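Subclass B3 metallo-beta-lactamase (Sphingobium indicum, PDB 7LUU) probably hydrolyses the amide bond of beta-lactam antibiotics at a dinuclear zinc site, as metallo-beta-lactamases do. Local coordinates at residues A85-A98 with K116-G130. Sequence-based numbering, arbitrary orientation.
With ZN (zinc ion), chain B; ZN (zinc ion), chain C; SO4 (sulfate ion), chain D.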
ATOM      1  N   ALA A  85      13.356  13.383 -11.641  1.00 25.47           N
ATOM      2  CA  ALA A  85      13.990  12.445 -12.568  1.00 26.73           C
ATOM      3  C   ALA A  85      13.075  11.257 -12.828  1.00 25.00           C
ATOM      4  O   ALA A  85      13.511  10.123 -13.032  1.00 25.69           O
ATOM      5  CB  ALA A  85      15.320  11.948 -12.038  1.00 30.45           C
ATOM      6  N   GLY A  86      11.787  11.529 -12.898  1.00 24.93           N
ATOM      7  CA  GLY A  86      10.810  10.487 -13.113  1.00 24.01           C
ATOM      8  C   GLY A  86       9.797  10.476 -11.990  1.00 19.78           C
ATOM      9  O   GLY A  86       9.964  11.126 -10.953  1.00 20.64           O
ATOM     10  N   LEU A  87       8.762   9.689 -12.210  1.00 16.05           N
ATOM     11  CA  LEU A  87       7.628   9.648 -11.277  1.00 18.25           C
ATOM     12  C   LEU A  87       7.632   8.307 -10.570  1.00 15.41           C
ATOM     13  O   LEU A  87       8.068   7.284 -11.124  1.00 16.04           O
ATOM     14  CB  LEU A  87       6.287   9.857 -12.002  1.00 16.82           C
ATOM     15  CG  LEU A  87       6.281  11.105 -12.932  1.00 18.46           C
ATOM     16  CD1 LEU A  87       4.998  11.099 -13.718  1.00 18.92           C
ATOM     17  CD2 LEU A  87       6.353  12.407 -12.120  1.00 21.85           C
ATOM     18  N   VAL A  88       7.083   8.306  -9.359  1.00 13.73           N
ATOM     19  CA  VAL A  88       6.909   7.051  -8.601  1.00 14.30           C
ATOM     20  C   VAL A  88       5.441   6.939  -8.198  1.00 16.49           C
ATOM     21  O   VAL A  88       4.881   7.886  -7.627  1.00 15.76           O
ATOM     22  CB  VAL A  88       7.768   7.086  -7.314  1.00 13.40           C
ATOM     23  CG1 VAL A  88       7.534   5.865  -6.521  1.00 11.35           C
ATOM     24  CG2 VAL A  88       9.261   7.163  -7.671  1.00 14.01           C
ATOM     25  N   LEU A  89       4.825   5.794  -8.454  1.00 12.58           N
ATOM     26  CA  LEU A  89       3.472   5.506  -7.951  1.00 13.70           C
ATOM     27  C   LEU A  89       3.588   4.605  -6.745  1.00 12.26           C
ATOM     28  O   LEU A  89       4.498   3.778  -6.700  1.00 14.45           O
ATOM     29  CB  LEU A  89       2.742   4.765  -9.072  1.00 15.85           C
ATOM     30  CG  LEU A  89       1.310   4.947  -9.454  1.00 30.31           C
ATOM     31  CD1 LEU A  89       0.762   6.358  -9.556  1.00 16.80           C
ATOM     32  CD2 LEU A  89       1.205   4.310 -10.860  1.00 20.44           C
ATOM     33  N   ILE A  90       2.623   4.695  -5.825  1.00 10.82           N
ATOM     34  CA  ILE A  90       2.485   3.795  -4.700  1.00 10.20           C
ATOM     35  C   ILE A  90       1.120   3.147  -4.805  1.00 12.34           C
ATOM     36  O   ILE A  90       0.081   3.840  -4.737  1.00 13.34           O
ATOM     37  CB  ILE A  90       2.638   4.521  -3.349  1.00 12.19           C
ATOM     38  CG1 ILE A  90       3.997   5.235  -3.401  1.00 13.73           C
ATOM     39  CG2 ILE A  90       2.605   3.408  -2.253  1.00 12.65           C
ATOM     40  CD1 ILE A  90       4.419   5.833  -1.970  1.00 16.02           C
ATOM     41  N   ASP A  91       1.148   1.815  -4.964  1.00 12.24           N
ATOM     42  CA  ASP A  91       0.002   0.904  -5.134  1.00 12.26           C
ATOM     43  C   ASP A  91      -0.741   1.128  -6.451  1.00 12.48           C
ATOM     44  O   ASP A  91      -0.421   2.025  -7.265  1.00 14.67           O
ATOM     45  CB  ASP A  91      -0.934   0.973  -3.903  1.00 14.44           C
ATOM     46  CG  ASP A  91      -0.394   0.127  -2.741  1.00 16.32           C
ATOM     47  OD1 ASP A  91       0.481  -0.749  -2.962  1.00 15.06           O
ATOM     48  OD2 ASP A  91      -0.845   0.321  -1.626  1.00 13.74           O
ATOM     49  N   GLY A  92      -1.677   0.209  -6.699  1.00 13.69           N
ATOM     50  CA  GLY A  92      -2.330   0.160  -8.013  1.00 14.17           C
ATOM     51  C   GLY A  92      -3.800  -0.183  -7.950  1.00 14.93           C
ATOM     52  O   GLY A  92      -4.397  -0.416  -9.007  1.00 15.33           O
ATOM     53  N   ALA A  93      -4.414  -0.204  -6.771  1.00 14.23           N
ATOM     54  CA  ALA A  93      -5.832  -0.539  -6.625  1.00 13.15           C
ATOM     55  C   ALA A  93      -6.182  -1.846  -7.376  1.00 13.12           C
ATOM     56  O   ALA A  93      -5.380  -2.798  -7.432  1.00 15.33           O
ATOM     57  CB  ALA A  93      -6.725   0.665  -7.021  1.00 17.38           C
ATOM     58  N   LEU A  94      -7.444  -1.931  -7.859  1.00 13.25           N
ATOM     59  CA  LEU A  94      -7.951  -3.141  -8.528  1.00 15.89           C
ATOM     60  C   LEU A  94      -7.521  -3.178  -9.998  1.00 16.65           C
ATOM     61  O   LEU A  94      -7.069  -2.177 -10.557  1.00 15.65           O
ATOM     62  CB  LEU A  94      -9.472  -3.136  -8.470  1.00 16.09           C
ATOM     63  CG  LEU A  94     -10.064  -3.278  -7.064  1.00 19.24           C
ATOM     64  CD1 LEU A  94     -11.587  -3.046  -7.224  1.00 24.53           C
ATOM     65  CD2 LEU A  94      -9.900  -4.646  -6.631  1.00 20.98           C
ATOM     66  N   PRO A  95      -7.621  -4.339 -10.669  1.00 14.95           N
ATOM     67  CA  PRO A  95      -7.182  -4.367 -12.077  1.00 15.59           C
ATOM     68  C   PRO A  95      -7.877  -3.309 -12.951  1.00 16.72           C
ATOM     69  O   PRO A  95      -7.244  -2.656 -13.797  1.00 15.84           O
ATOM     70  CB  PRO A  95      -7.535  -5.802 -12.516  1.00 17.02           C
ATOM     71  CG  PRO A  95      -7.356  -6.612 -11.158  1.00 15.49           C
ATOM     72  CD  PRO A  95      -8.012  -5.691 -10.157  1.00 14.85           C
ATOM     73  N   GLN A  96      -9.199  -3.156 -12.811  1.00 15.85           N
ATOM     74  CA  GLN A  96      -9.897  -2.204 -13.651  1.00 15.85           C
ATOM     75  C   GLN A  96      -9.600  -0.761 -13.266  1.00 17.48           C
ATOM     76  O   GLN A  96      -9.994   0.135 -14.014  1.00 21.01           O
ATOM     77  CB  GLN A  96     -11.410  -2.484 -13.578  1.00 18.51           C
ATOM     78  CG  GLN A  96     -12.049  -2.212 -12.194  1.00 18.11           C
ATOM     79  CD  GLN A  96     -12.135  -3.459 -11.276  1.00 16.79           C
ATOM     80  OE1 GLN A  96     -11.218  -4.300 -11.213  1.00 17.08           O
ATOM     81  NE2 GLN A  96     -13.246  -3.560 -10.548  1.00 17.92           N
ATOM     82  N   ALA A  97      -8.855  -0.528 -12.161  1.00 14.46           N
ATOM     83  CA  ALA A  97      -8.491   0.833 -11.792  1.00 13.86           C
ATOM     84  C   ALA A  97      -7.300   1.339 -12.558  1.00 14.24           C
ATOM     85  O   ALA A  97      -7.031   2.549 -12.540  1.00 16.77           O
ATOM     86  CB  ALA A  97      -8.146   0.926 -10.317  1.00 14.18           C
ATOM     87  N   ALA A  98      -6.551   0.461 -13.228  1.00 14.29           N
ATOM     88  CA  ALA A  98      -5.319   0.966 -13.858  1.00 16.93           C
ATOM     89  C   ALA A  98      -5.588   2.108 -14.840  1.00 17.42           C
ATOM     90  O   ALA A  98      -4.923   3.159 -14.741  1.00 14.95           O
ATOM     91  CB  ALA A  98      -4.565  -0.209 -14.492  1.00 17.75           C
ATOM     92  N   LYS A 116       8.694   5.593 -13.249  1.00 13.86           N
ATOM     93  CA  LYS A 116       9.852   4.720 -13.236  1.00 14.06           C
ATOM     94  C   LYS A 116       9.687   3.558 -12.259  1.00 17.37           C
ATOM     95  O   LYS A 116      10.294   2.507 -12.452  1.00 15.77           O
ATOM     96  CB  LYS A 116      11.089   5.531 -12.814  1.00 17.40           C
ATOM     97  CG  LYS A 116      11.438   6.613 -13.895  1.00 25.33           C
ATOM     98  CD  LYS A 116      11.748   5.963 -15.267  1.00 33.44           C
ATOM     99  CE  LYS A 116      12.009   6.882 -16.592  1.00 47.31           C
ATOM    100  NZ  LYS A 116      11.155   6.533 -17.858  1.00 39.78           N
ATOM    101  N   PHE A 117       8.955   3.772 -11.184  1.00 14.24           N
ATOM    102  CA  PHE A 117       8.798   2.745 -10.146  1.00 12.60           C
ATOM    103  C   PHE A 117       7.361   2.751  -9.664  1.00 12.12           C
ATOM    104  O   PHE A 117       6.744   3.815  -9.549  1.00 14.96           O
ATOM    105  CB  PHE A 117       9.703   2.987  -8.922  1.00 16.33           C
ATOM    106  CG  PHE A 117      11.164   2.853  -9.231  1.00 13.58           C
ATOM    107  CD1 PHE A 117      11.730   1.593  -9.386  1.00 14.94           C
ATOM    108  CD2 PHE A 117      11.940   3.972  -9.366  1.00 17.12           C
ATOM    109  CE1 PHE A 117      13.074   1.473  -9.703  1.00 18.98           C
ATOM    110  CE2 PHE A 117      13.286   3.873  -9.694  1.00 21.14           C
ATOM    111  CZ  PHE A 117      13.857   2.594  -9.851  1.00 20.21           C
ATOM    112  N   ILE A 118       6.856   1.563  -9.306  1.00 11.85           N
ATOM    113  CA  ILE A 118       5.574   1.420  -8.636  1.00 11.50           C
ATOM    114  C   ILE A 118       5.882   0.681  -7.336  1.00 14.42           C
ATOM    115  O   ILE A 118       6.368  -0.471  -7.359  1.00 14.76           O
ATOM    116  CB  ILE A 118       4.561   0.640  -9.507  1.00 12.32           C
ATOM    117  CG1 ILE A 118       4.270   1.376 -10.840  1.00 13.27           C
ATOM    118  CG2 ILE A 118       3.229   0.427  -8.713  1.00 13.84           C
ATOM    119  CD1 ILE A 118       3.706   0.355 -11.903  1.00 14.72           C
ATOM    120  N   LEU A 119       5.648   1.348  -6.195  1.00 11.07           N
ATOM    121  CA  LEU A 119       5.905   0.715  -4.885  1.00 10.91           C
ATOM    122  C   LEU A 119       4.648  -0.051  -4.436  1.00 13.82           C
ATOM    123  O   LEU A 119       3.539   0.393  -4.667  1.00 16.30           O
ATOM    124  CB  LEU A 119       6.275   1.789  -3.831  1.00 14.23           C
ATOM    125  CG  LEU A 119       7.294   2.826  -4.356  1.00 12.70           C
ATOM    126  CD1 LEU A 119       7.632   3.719  -3.138  1.00 15.28           C
ATOM    127  CD2 LEU A 119       8.565   2.257  -4.950  1.00 12.67           C
ATOM    128  N   SER A 120       4.814  -1.211  -3.803  1.00 12.24           N
ATOM    129  CA  SER A 120       3.670  -2.052  -3.408  1.00 12.27           C
ATOM    130  C   SER A 120       3.628  -2.232  -1.886  1.00 14.46           C
ATOM    131  O   SER A 120       4.598  -2.731  -1.309  1.00 15.99           O
ATOM    132  CB  SER A 120       3.768  -3.415  -4.107  1.00 14.12           C
ATOM    133  OG  SER A 120       2.786  -4.328  -3.616  1.00 14.00           O
ATOM    134  N   THR A 121       2.485  -1.862  -1.249  1.00 11.29           N
ATOM    135  CA  THR A 121       2.384  -2.071   0.190  1.00 11.16           C
ATOM    136  C   THR A 121       2.067  -3.514   0.549  1.00 16.30           C
ATOM    137  O   THR A 121       2.363  -3.944   1.686  1.00 17.12           O
ATOM    138  CB  THR A 121       1.305  -1.161   0.833  1.00 10.66           C
ATOM    139  OG1 THR A 121      -0.001  -1.375   0.257  1.00 13.99           O
ATOM    140  CG2 THR A 121       1.713   0.357   0.728  1.00 11.44           C
ATOM    141  N   GLU A 122       1.348  -4.228  -0.330  1.00 11.32           N
ATOM    142  CA  GLU A 122       0.923  -5.608  -0.024  1.00 14.12           C
ATOM    143  C   GLU A 122       0.405  -6.330  -1.258  1.00 14.55           C
ATOM    144  O   GLU A 122      -0.187  -5.701  -2.170  1.00 13.44           O
ATOM    145  CB  GLU A 122      -0.169  -5.646   1.058  1.00 14.62           C
ATOM    146  CG  GLU A 122      -1.486  -4.884   0.608  1.00 14.74           C
ATOM    147  CD  GLU A 122      -2.643  -5.148   1.559  1.00 15.53           C
ATOM    148  OE1 GLU A 122      -2.815  -4.316   2.506  1.00 15.53           O
ATOM    149  OE2 GLU A 122      -3.393  -6.109   1.356  1.00 16.38           O
ATOM    150  N   PRO A 123       0.532  -7.646  -1.293  1.00 13.24           N
ATOM    151  CA  PRO A 123       0.194  -8.400  -2.501  1.00 13.00           C
ATOM    152  C   PRO A 123      -1.236  -8.962  -2.419  1.00 16.90           C
ATOM    153  O   PRO A 123      -1.468 -10.172  -2.464  1.00 17.89           O
ATOM    154  CB  PRO A 123       1.273  -9.499  -2.513  1.00 15.42           C
ATOM    155  CG  PRO A 123       1.432  -9.803  -1.069  1.00 13.36           C
ATOM    156  CD  PRO A 123       1.294  -8.479  -0.312  1.00 13.36           C
ATOM    157  N   HIS A 124      -2.217  -8.058  -2.237  1.00 13.06           N
ATOM    158  CA  HIS A 124      -3.619  -8.408  -2.276  1.00 12.34           C
ATOM    159  C   HIS A 124      -4.251  -7.623  -3.415  1.00 12.76           C
ATOM    160  O   HIS A 124      -3.742  -6.543  -3.800  1.00 14.67           O
ATOM    161  CB  HIS A 124      -4.310  -8.018  -0.981  1.00 15.87           C
ATOM    162  CG  HIS A 124      -4.074  -8.979   0.137  1.00 14.53           C
ATOM    163  ND1 HIS A 124      -4.518  -8.730   1.415  1.00 16.53           N
ATOM    164  CD2 HIS A 124      -3.482 -10.206   0.157  1.00 18.80           C
ATOM    165  CE1 HIS A 124      -4.209  -9.785   2.184  1.00 18.80           C
ATOM    166  NE2 HIS A 124      -3.589 -10.692   1.450  1.00 18.12           N
ATOM    167  N   TYR A 125      -5.329  -8.183  -3.992  1.00 13.89           N
ATOM    168  CA  TYR A 125      -5.784  -7.602  -5.259  1.00 14.23           C
ATOM    169  C   TYR A 125      -6.383  -6.188  -5.140  1.00 13.65           C
ATOM    170  O   TYR A 125      -6.487  -5.504  -6.170  1.00 14.29           O
ATOM    171  CB  TYR A 125      -6.775  -8.592  -5.929  1.00 15.84           C
ATOM    172  CG  TYR A 125      -8.138  -8.705  -5.258  1.00 14.63           C
ATOM    173  CD1 TYR A 125      -9.067  -7.684  -5.385  1.00 18.55           C
ATOM    174  CD2 TYR A 125      -8.502  -9.844  -4.532  1.00 20.54           C
ATOM    175  CE1 TYR A 125     -10.294  -7.763  -4.835  1.00 21.67           C
ATOM    176  CE2 TYR A 125      -9.763  -9.949  -3.984  1.00 24.82           C
ATOM    177  CZ  TYR A 125     -10.639  -8.892  -4.116  1.00 24.50           C
ATOM    178  OH  TYR A 125     -11.906  -8.971  -3.565  1.00 31.55           O
ATOM    179  N   ASP A 126      -6.740  -5.712  -3.925  1.00 13.47           N
ATOM    180  CA  ASP A 126      -7.269  -4.353  -3.832  1.00 13.04           C
ATOM    181  C   ASP A 126      -6.154  -3.320  -3.741  1.00 12.34           C
ATOM    182  O   ASP A 126      -6.441  -2.122  -3.774  1.00 16.76           O
ATOM    183  CB  ASP A 126      -8.249  -4.196  -2.629  1.00 16.82           C
ATOM    184  CG  ASP A 126      -7.643  -4.652  -1.273  1.00 17.92           C
ATOM    185  OD1 ASP A 126      -6.865  -5.636  -1.222  1.00 16.17           O
ATOM    186  OD2 ASP A 126      -8.006  -4.037  -0.239  1.00 16.07           O
ATOM    187  N   HIS A 127      -4.871  -3.744  -3.668  1.00 12.68           N
ATOM    188  CA  HIS A 127      -3.751  -2.809  -3.725  1.00 13.31           C
ATOM    189  C   HIS A 127      -2.785  -3.141  -4.819  1.00 14.98           C
ATOM    190  O   HIS A 127      -2.143  -2.250  -5.356  1.00 16.09           O
ATOM    191  CB  HIS A 127      -2.980  -2.782  -2.360  1.00 14.42           C
ATOM    192  CG  HIS A 127      -3.911  -2.637  -1.191  1.00 14.16           C
ATOM    193  ND1 HIS A 127      -4.333  -1.395  -0.756  1.00 15.58           N
ATOM    194  CD2 HIS A 127      -4.583  -3.543  -0.454  1.00 15.51           C
ATOM    195  CE1 HIS A 127      -5.228  -1.551   0.223  1.00 15.22           C
ATOM    196  NE2 HIS A 127      -5.387  -2.845   0.427  1.00 13.11           N
ATOM    197  N   ALA A 128      -2.664  -4.412  -5.179  1.00 13.38           N
ATOM    198  CA  ALA A 128      -1.757  -4.782  -6.249  1.00 13.04           C
ATOM    199  C   ALA A 128      -2.468  -5.121  -7.549  1.00 13.76           C
ATOM    200  O   ALA A 128      -1.786  -5.408  -8.525  1.00 15.70           O
ATOM    201  CB  ALA A 128      -0.911  -5.996  -5.807  1.00 14.61           C
ATOM    202  N   GLY A 129      -3.796  -5.167  -7.537  1.00 13.22           N
ATOM    203  CA  GLY A 129      -4.531  -5.668  -8.678  1.00 13.75           C
ATOM    204  C   GLY A 129      -4.213  -4.952  -9.977  1.00 12.81           C
ATOM    205  O   GLY A 129      -4.142  -5.602 -11.036  1.00 14.41           O
ATOM    206  N   GLY A 130      -4.030  -3.641  -9.923  1.00 13.23           N
ATOM    207  CA  GLY A 130      -3.737  -2.876 -11.115  1.00 13.70           C
ATOM    208  C   GLY A 130      -2.280  -2.687 -11.416  1.00 13.14           C
ATOM    209  O   GLY A 130      -1.940  -2.044 -12.418  1.00 15.01           O
TER
HETATM  210 ZN    ZN B 301      -4.933  -6.893   2.171  1.00 17.46          ZN
HETATM  211 ZN    ZN C 302      -6.848  -3.750   1.473  1.00 16.80          ZN
HETATM  212  S   SO4 D 303     -12.467 -12.149  -1.675  1.00 44.98           S
HETATM  213  O1  SO4 D 303     -12.813 -13.554  -1.876  1.00 45.85           O
HETATM  214  O2  SO4 D 303     -13.174 -11.590  -0.520  1.00 49.11           O
HETATM  215  O3  SO4 D 303     -11.025 -12.103  -1.407  1.00 50.25           O
HETATM  216  O4  SO4 D 303     -12.815 -11.369  -2.876  1.00 47.05           O
HETATM  217  O   HOH W   1       0.366  -3.397  -3.689  1.00 15.23           O
HETATM  218  O   HOH W   2      -3.361   1.303  -1.484  1.00 17.41           O
HETATM  219  O   HOH W   3      -4.760   0.583  -3.900  1.00 20.46           O
HETATM  220  O   HOH W   4      -5.744  -3.854   3.223  1.00 21.00           O
HETATM  221  O   HOH W   5      -6.397  -5.956   1.326  1.00 19.96           O
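Val88 and Leu119 meet where strands 87-90 and 116-119 pair in parallel, the two strands of a beta-alpha-beta crossover in the metallo-beta-lactamase fold. Val88 CG1, turned beside its own carbonyl carbon (chi1 177°), thereby lies 3.7 Å from Leu119 CG. Leu89 CB meets Ile118 CG1 on the other face, which helix 131-138 covers; branched aliphatic residues suit these buried positions. Four backbone hydrogen bonds join the strands: Lys116 N to Leu87 O, Leu89 N to Phe117 O, Leu119 N to Leu89 O and, from just beyond the strand, Asp91 N to Leu119 O.

The carboxylate of Asp91 offers two acceptors to Thr121: OD1 takes its N-H nearly straight (2.9 Å, 171°), and OD2 takes OG1 on its syn lone pair at 2.7 Å. Each oxygen also receives a water, one shared with Ser120 OG and Glu122 O. Gly92 N donates to His127 O. Lacking a side chain, Gly130 brings its CA within 3.3 Å of Gly92 O, a CA-H...O contact.

Glu122, His124 and His200 bind one zinc ion, Asp126, His127 and His267 the other, and a water bridges them. At the His127 ring edge, in plane, another water donates to Asp91 OD2 and accepts from His127 ND1 at 3.0 Å, while His127 NE2 holds zinc at 2.0 Å.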